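Local atomic coordinates of EmrA (Aquifex aeolicus, PDB entry 4TKO), a protein that probably serves as the periplasmic adaptor of a major facilitator superfamily multidrug efflux pump, taking part in the export of xenobiotics across the cell envelope. Residues P53-M67 / L206-T220. Residues are numbered along the deposited sequence; the frame is centred on the assembly and turned at random.
Sequences PTYYELEKRTLEKKM and LKERIKTAEQKIKDT
Y56, K60, L63 and M67 face I217, A213, I210 and L206 across an antiparallel pair of helices. This is the root of the long alpha-helical hairpin of a membrane fusion protein, where it joins the lipoyl-like barrel-sandwich domain. The axes of helices 54-67 and 206-218 run at 167° and approach to 8.8 Å. Helix 54-67 from K60 on, and all of helix 206-218, fall in predicted coiled-coil regions.

Apolar contacts run along the seam. The backbones come nearest at K60 and A213, whose CA atoms are 5.4 Å apart. The A213 methyl, CB, meets K60 CB at 3.8 Å, and its small size is consistent with this close approach. I217 reaches in with CG1 and CD1, against Y56 CB and the CG of E57. L63 turns CD1 onto the aliphatic base of R209, and it also packs on I210. Toward the far end L206 CD1 lies against the backbone of K66 and M67, while M67 CE touches the K207 chain.

At the domain end K216 CB sits over one face of the Y56 ring, 4.3 Å from its centroid, in a CH-pi contact. T220 CG2 approaches the same ring obliquely. The ring is anchored beyond the hairpin, because Y56 OH hydrogen-bonds S28 O. T220, just past the helix, shares backbone hydrogen bonds with L51, at the end of strand 47-51.

Charged pairs flank the seam, and no hydrogen bond crosses it. E59 and K216 form a long salt bridge, OE2 to NZ 3.8 Å. K60 makes the shorter one. Its CG is anti to the backbone N (chi1 171°) and its chain stays extended, which carries NZ across to E214 OE2 at 3.0 Å.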
loop_
_atom_site.group_PDB
_atom_site.type_symbol
_atom_site.label_atom_id
_atom_site.label_comp_id
_atom_site.label_asym_id
_atom_site.label_seq_id
_atom_site.Cartn_x
_atom_site.Cartn_y
_atom_site.Cartn_z
ATOM N N PRO A 53 15.101 -6.415 -19.625
ATOM C CA PRO A 53 14.228 -5.663 -18.716
ATOM C C PRO A 53 14.355 -4.143 -18.771
ATOM O O PRO A 53 13.640 -3.476 -18.034
ATOM C CB PRO A 53 14.688 -6.149 -17.348
ATOM C CG PRO A 53 16.169 -6.321 -17.538
ATOM C CD PRO A 53 16.393 -6.716 -18.991
ATOM N N THR A 54 15.249 -3.607 -19.592
ATOM C CA THR A 54 15.587 -2.199 -19.487
ATOM C C THR A 54 14.331 -1.319 -19.507
ATOM O O THR A 54 14.176 -0.429 -18.671
ATOM C CB THR A 54 16.574 -1.765 -20.603
ATOM O OG1 THR A 54 16.117 -2.222 -21.875
ATOM C CG2 THR A 54 17.935 -2.358 -20.342
ATOM N N TYR A 55 13.413 -1.601 -20.420
ATOM C CA TYR A 55 12.184 -0.822 -20.532
ATOM C C TYR A 55 11.388 -0.775 -19.233
ATOM O O TYR A 55 10.983 0.290 -18.787
ATOM C CB TYR A 55 11.307 -1.388 -21.635
ATOM C CG TYR A 55 10.042 -0.606 -21.889
ATOM C CD1 TYR A 55 8.960 -0.680 -21.019
ATOM C CD2 TYR A 55 9.915 0.183 -23.023
ATOM C CE1 TYR A 55 7.797 0.034 -21.266
ATOM C CE2 TYR A 55 8.756 0.894 -23.278
ATOM C CZ TYR A 55 7.705 0.815 -22.397
ATOM O OH TYR A 55 6.564 1.528 -22.660
ATOM N N TYR A 56 11.146 -1.938 -18.640
ATOM C CA TYR A 56 10.379 -2.010 -17.408
ATOM C C TYR A 56 11.130 -1.338 -16.265
ATOM O O TYR A 56 10.514 -0.847 -15.312
ATOM C CB TYR A 56 10.047 -3.467 -17.058
ATOM C CG TYR A 56 9.096 -4.111 -18.040
ATOM C CD1 TYR A 56 7.897 -3.506 -18.370
ATOM C CD2 TYR A 56 9.417 -5.310 -18.675
ATOM C CE1 TYR A 56 7.029 -4.080 -19.287
ATOM C CE2 TYR A 56 8.545 -5.896 -19.595
ATOM C CZ TYR A 56 7.350 -5.277 -19.889
ATOM O OH TYR A 56 6.485 -5.844 -20.793
ATOM N N GLU A 57 12.455 -1.310 -16.362
ATOM C CA GLU A 57 13.265 -0.681 -15.326
ATOM C C GLU A 57 13.281 0.832 -15.476
ATOM O O GLU A 57 13.338 1.562 -14.491
ATOM C CB GLU A 57 14.677 -1.239 -15.343
ATOM C CG GLU A 57 14.752 -2.595 -14.689
ATOM C CD GLU A 57 16.137 -3.214 -14.741
ATOM O OE1 GLU A 57 16.872 -2.962 -15.724
ATOM O OE2 GLU A 57 16.485 -3.957 -13.793
ATOM N N LEU A 58 13.224 1.300 -16.710
ATOM C CA LEU A 58 13.066 2.719 -16.960
ATOM C C LEU A 58 11.718 3.167 -16.414
ATOM O O LEU A 58 11.629 4.137 -15.663
ATOM C CB LEU A 58 13.171 3.031 -18.455
ATOM C CG LEU A 58 13.035 4.518 -18.792
ATOM C CD1 LEU A 58 14.313 5.282 -18.447
ATOM C CD2 LEU A 58 12.632 4.738 -20.240
ATOM N N GLU A 59 10.675 2.443 -16.797
ATOM C CA GLU A 59 9.315 2.719 -16.353
ATOM C C GLU A 59 9.244 2.862 -14.837
ATOM O O GLU A 59 8.566 3.741 -14.328
ATOM C CB GLU A 59 8.368 1.615 -16.823
ATOM C CG GLU A 59 6.918 1.789 -16.393
ATOM C CD GLU A 59 6.079 0.534 -16.633
ATOM O OE1 GLU A 59 6.358 -0.503 -15.987
ATOM O OE2 GLU A 59 5.146 0.580 -17.469
ATOM N N LYS A 60 9.957 2.004 -14.122
ATOM C CA LYS A 60 9.967 2.062 -12.671
ATOM C C LYS A 60 10.687 3.314 -12.203
ATOM O O LYS A 60 10.234 4.006 -11.298
ATOM C CB LYS A 60 10.636 0.824 -12.073
ATOM C CG LYS A 60 10.872 0.912 -10.573
ATOM C CD LYS A 60 11.636 -0.295 -10.056
ATOM C CE LYS A 60 12.151 -0.075 -8.645
ATOM N NZ LYS A 60 13.226 -1.037 -8.260
ATOM N N ARG A 61 11.813 3.615 -12.826
ATOM C CA ARG A 61 12.630 4.709 -12.348
ATOM C C ARG A 61 12.084 6.039 -12.836
ATOM O O ARG A 61 12.289 7.057 -12.193
ATOM C CB ARG A 61 14.079 4.501 -12.764
ATOM C CG ARG A 61 14.706 3.313 -12.025
ATOM C CD ARG A 61 16.131 3.055 -12.466
ATOM N NE ARG A 61 16.923 4.278 -12.421
ATOM C CZ ARG A 61 18.155 4.384 -12.906
ATOM N NH1 ARG A 61 18.732 3.330 -13.470
ATOM N NH2 ARG A 61 18.806 5.540 -12.827
ATOM N N THR A 62 11.363 6.027 -13.950
ATOM C CA THR A 62 10.577 7.190 -14.343
ATOM C C THR A 62 9.610 7.544 -13.212
ATOM O O THR A 62 9.285 8.707 -12.997
ATOM C CB THR A 62 9.779 6.941 -15.649
ATOM O OG1 THR A 62 10.667 6.975 -16.774
ATOM C CG2 THR A 62 8.701 7.997 -15.850
ATOM N N LEU A 63 9.164 6.531 -12.482
ATOM C CA LEU A 63 8.209 6.733 -11.403
ATOM C C LEU A 63 8.908 7.155 -10.128
ATOM O O LEU A 63 8.353 7.908 -9.336
ATOM C CB LEU A 63 7.398 5.466 -11.136
ATOM C CG LEU A 63 6.409 4.940 -12.181
ATOM C CD1 LEU A 63 5.649 3.781 -11.602
ATOM C CD2 LEU A 63 5.455 6.010 -12.661
ATOM N N GLU A 64 10.122 6.657 -9.923
ATOM C CA GLU A 64 10.896 7.010 -8.735
ATOM C C GLU A 64 11.382 8.460 -8.808
ATOM O O GLU A 64 11.665 9.084 -7.788
ATOM C CB GLU A 64 12.080 6.059 -8.563
ATOM C CG GLU A 64 11.709 4.690 -8.007
ATOM C CD GLU A 64 12.803 3.651 -8.231
ATOM O OE1 GLU A 64 13.373 3.614 -9.352
ATOM O OE2 GLU A 64 13.094 2.874 -7.291
ATOM N N LYS A 65 11.483 8.988 -10.022
ATOM C CA LYS A 65 11.774 10.398 -10.210
ATOM C C LYS A 65 10.602 11.203 -9.688
ATOM O O LYS A 65 10.763 12.090 -8.851
ATOM C CB LYS A 65 12.015 10.726 -11.683
ATOM C CG LYS A 65 13.146 9.948 -12.322
ATOM C CD LYS A 65 14.491 10.634 -12.161
ATOM C CE LYS A 65 15.552 9.935 -13.017
ATOM N NZ LYS A 65 15.132 9.739 -14.451
ATOM N N LYS A 66 9.416 10.873 -10.192
ATOM C CA LYS A 66 8.191 11.566 -9.822
ATOM C C LYS A 66 7.850 11.364 -8.347
ATOM O O LYS A 66 7.179 12.192 -7.740
ATOM C CB LYS A 66 7.045 11.099 -10.718
ATOM C CG LYS A 66 7.345 11.322 -12.204
ATOM C CD LYS A 66 6.209 10.883 -13.132
ATOM C CE LYS A 66 6.582 11.126 -14.598
ATOM N NZ LYS A 66 5.432 10.945 -15.536
ATOM N N MET A 67 8.358 10.277 -7.774
ATOM C CA MET A 67 8.167 9.993 -6.357
ATOM C C MET A 67 8.892 11.009 -5.475
ATOM O O MET A 67 8.285 11.621 -4.596
ATOM C CB MET A 67 8.643 8.577 -6.028
ATOM C CG MET A 67 8.820 8.311 -4.542
ATOM S SD MET A 67 7.516 7.268 -3.862
ATOM C CE MET A 67 8.377 6.496 -2.495
ATOM N N LEU A 206 1.394 6.059 -5.923
ATOM C CA LEU A 206 2.661 5.929 -6.629
ATOM C C LEU A 206 3.473 4.776 -6.075
ATOM O O LEU A 206 4.148 4.075 -6.819
ATOM C CB LEU A 206 3.481 7.212 -6.548
ATOM C CG LEU A 206 3.372 8.123 -7.765
ATOM C CD1 LEU A 206 4.578 9.056 -7.842
ATOM C CD2 LEU A 206 3.229 7.296 -9.023
ATOM N N LYS A 207 3.426 4.585 -4.766
ATOM C CA LYS A 207 4.109 3.452 -4.166
ATOM C C LYS A 207 3.519 2.174 -4.735
ATOM O O LYS A 207 4.190 1.146 -4.813
ATOM C CB LYS A 207 3.990 3.480 -2.642
ATOM C CG LYS A 207 4.843 4.552 -1.986
ATOM C CD LYS A 207 4.732 4.515 -0.472
ATOM C CE LYS A 207 5.564 5.620 0.161
ATOM N NZ LYS A 207 5.289 5.736 1.617
ATOM N N GLU A 208 2.259 2.264 -5.154
ATOM C CA GLU A 208 1.548 1.129 -5.719
ATOM C C GLU A 208 1.962 0.886 -7.167
ATOM O O GLU A 208 2.114 -0.259 -7.588
ATOM C CB GLU A 208 0.037 1.346 -5.630
ATOM C CG GLU A 208 -0.776 0.100 -5.935
ATOM C CD GLU A 208 -0.451 -1.065 -4.998
ATOM O OE1 GLU A 208 0.246 -0.855 -3.973
ATOM O OE2 GLU A 208 -0.899 -2.196 -5.288
ATOM N N ARG A 209 2.143 1.962 -7.925
ATOM C CA ARG A 209 2.593 1.848 -9.308
ATOM C C ARG A 209 4.017 1.300 -9.389
ATOM O O ARG A 209 4.329 0.488 -10.263
ATOM C CB ARG A 209 2.504 3.197 -10.012
ATOM C CG ARG A 209 1.082 3.607 -10.323
ATOM C CD ARG A 209 1.030 4.838 -11.207
ATOM N NE ARG A 209 -0.312 5.029 -11.740
ATOM C CZ ARG A 209 -0.709 4.579 -12.924
ATOM N NH1 ARG A 209 0.148 3.925 -13.703
ATOM N NH2 ARG A 209 -1.957 4.787 -13.334
ATOM N N ILE A 210 4.869 1.756 -8.476
ATOM C CA ILE A 210 6.199 1.193 -8.283
ATOM C C ILE A 210 6.138 -0.312 -8.025
ATOM O O ILE A 210 6.724 -1.102 -8.760
ATOM C CB ILE A 210 6.932 1.860 -7.090
ATOM C CG1 ILE A 210 6.972 3.382 -7.249
ATOM C CG2 ILE A 210 8.336 1.296 -6.926
ATOM C CD1 ILE A 210 7.580 3.833 -8.528
ATOM N N LYS A 211 5.438 -0.693 -6.963
ATOM C CA LYS A 211 5.280 -2.092 -6.575
ATOM C C LYS A 211 4.907 -2.977 -7.764
ATOM O O LYS A 211 5.339 -4.126 -7.868
ATOM C CB LYS A 211 4.213 -2.200 -5.482
ATOM C CG LYS A 211 3.958 -3.593 -4.949
ATOM C CD LYS A 211 2.921 -3.564 -3.834
ATOM C CE LYS A 211 2.689 -4.950 -3.248
ATOM N NZ LYS A 211 1.694 -4.907 -2.147
ATOM N N THR A 212 4.106 -2.413 -8.660
ATOM C CA THR A 212 3.617 -3.115 -9.827
ATOM C C THR A 212 4.689 -3.195 -10.919
ATOM O O THR A 212 4.865 -4.234 -11.559
ATOM C CB THR A 212 2.353 -2.433 -10.364
ATOM O OG1 THR A 212 1.214 -2.937 -9.655
ATOM C CG2 THR A 212 2.178 -2.703 -11.843
ATOM N N ALA A 213 5.407 -2.095 -11.114
ATOM C CA ALA A 213 6.560 -2.074 -12.003
ATOM C C ALA A 213 7.648 -3.067 -11.564
ATOM O O ALA A 213 8.215 -3.778 -12.387
ATOM C CB ALA A 213 7.126 -0.685 -12.080
ATOM N N GLU A 214 7.946 -3.123 -10.274
ATOM C CA GLU A 214 8.928 -4.088 -9.801
ATOM C C GLU A 214 8.461 -5.504 -10.094
ATOM O O GLU A 214 9.282 -6.413 -10.216
ATOM C CB GLU A 214 9.208 -3.915 -8.304
ATOM C CG GLU A 214 10.328 -2.916 -8.010
ATOM C CD GLU A 214 10.130 -2.142 -6.698
ATOM O OE1 GLU A 214 9.031 -2.222 -6.097
ATOM O OE2 GLU A 214 11.081 -1.445 -6.271
ATOM N N GLN A 215 7.148 -5.695 -10.219
ATOM C CA GLN A 215 6.646 -7.021 -10.555
ATOM C C GLN A 215 6.970 -7.325 -11.997
ATOM O O GLN A 215 7.501 -8.387 -12.307
ATOM C CB GLN A 215 5.147 -7.147 -10.315
ATOM C CG GLN A 215 4.821 -8.021 -9.116
ATOM C CD GLN A 215 5.472 -9.388 -9.197
ATOM O OE1 GLN A 215 5.471 -10.015 -10.249
ATOM N NE2 GLN A 215 6.039 -9.854 -8.080
ATOM N N LYS A 216 6.666 -6.379 -12.878
ATOM C CA LYS A 216 6.930 -6.566 -14.294
ATOM C C LYS A 216 8.414 -6.904 -14.500
ATOM O O LYS A 216 8.757 -7.761 -15.312
ATOM C CB LYS A 216 6.522 -5.324 -15.093
ATOM C CG LYS A 216 5.062 -4.946 -14.921
ATOM C CD LYS A 216 4.618 -3.834 -15.864
ATOM C CE LYS A 216 3.184 -3.420 -15.534
ATOM N NZ LYS A 216 2.851 -2.017 -15.944
ATOM N N ILE A 217 9.283 -6.255 -13.730
ATOM C CA ILE A 217 10.705 -6.488 -13.834
ATOM C C ILE A 217 11.036 -7.911 -13.396
ATOM O O ILE A 217 11.796 -8.615 -14.053
ATOM C CB ILE A 217 11.502 -5.470 -12.992
ATOM C CG1 ILE A 217 11.390 -4.078 -13.606
ATOM C CG2 ILE A 217 12.969 -5.869 -12.902
ATOM C CD1 ILE A 217 11.764 -2.972 -12.659
ATOM N N LYS A 218 10.460 -8.333 -12.284
ATOM C CA LYS A 218 10.667 -9.684 -11.784
ATOM C C LYS A 218 10.085 -10.733 -12.755
ATOM O O LYS A 218 10.616 -11.838 -12.883
ATOM C CB LYS A 218 10.046 -9.816 -10.382
ATOM C CG LYS A 218 10.113 -11.210 -9.780
ATOM C CD LYS A 218 9.629 -11.213 -8.338
ATOM C CE LYS A 218 9.148 -12.597 -7.920
ATOM N NZ LYS A 218 7.983 -13.061 -8.739
ATOM N N ASP A 219 9.011 -10.376 -13.453
ATOM C CA ASP A 219 8.370 -11.300 -14.385
ATOM C C ASP A 219 9.139 -11.485 -15.689
ATOM O O ASP A 219 8.700 -12.241 -16.577
ATOM C CB ASP A 219 6.945 -10.836 -14.715
ATOM C CG ASP A 219 5.975 -11.063 -13.570
ATOM O OD1 ASP A 219 6.154 -12.065 -12.822
ATOM O OD2 ASP A 219 5.038 -10.226 -13.431
ATOM N N THR A 220 10.270 -10.799 -15.822
ATOM C CA THR A 220 11.054 -10.930 -17.041
ATOM C C THR A 220 11.893 -12.196 -16.970
ATOM O O THR A 220 12.452 -12.628 -17.978
ATOM C CB THR A 220 11.953 -9.717 -17.306
ATOM O OG1 THR A 220 12.793 -9.483 -16.174
ATOM C CG2 THR A 220 11.117 -8.474 -17.586
#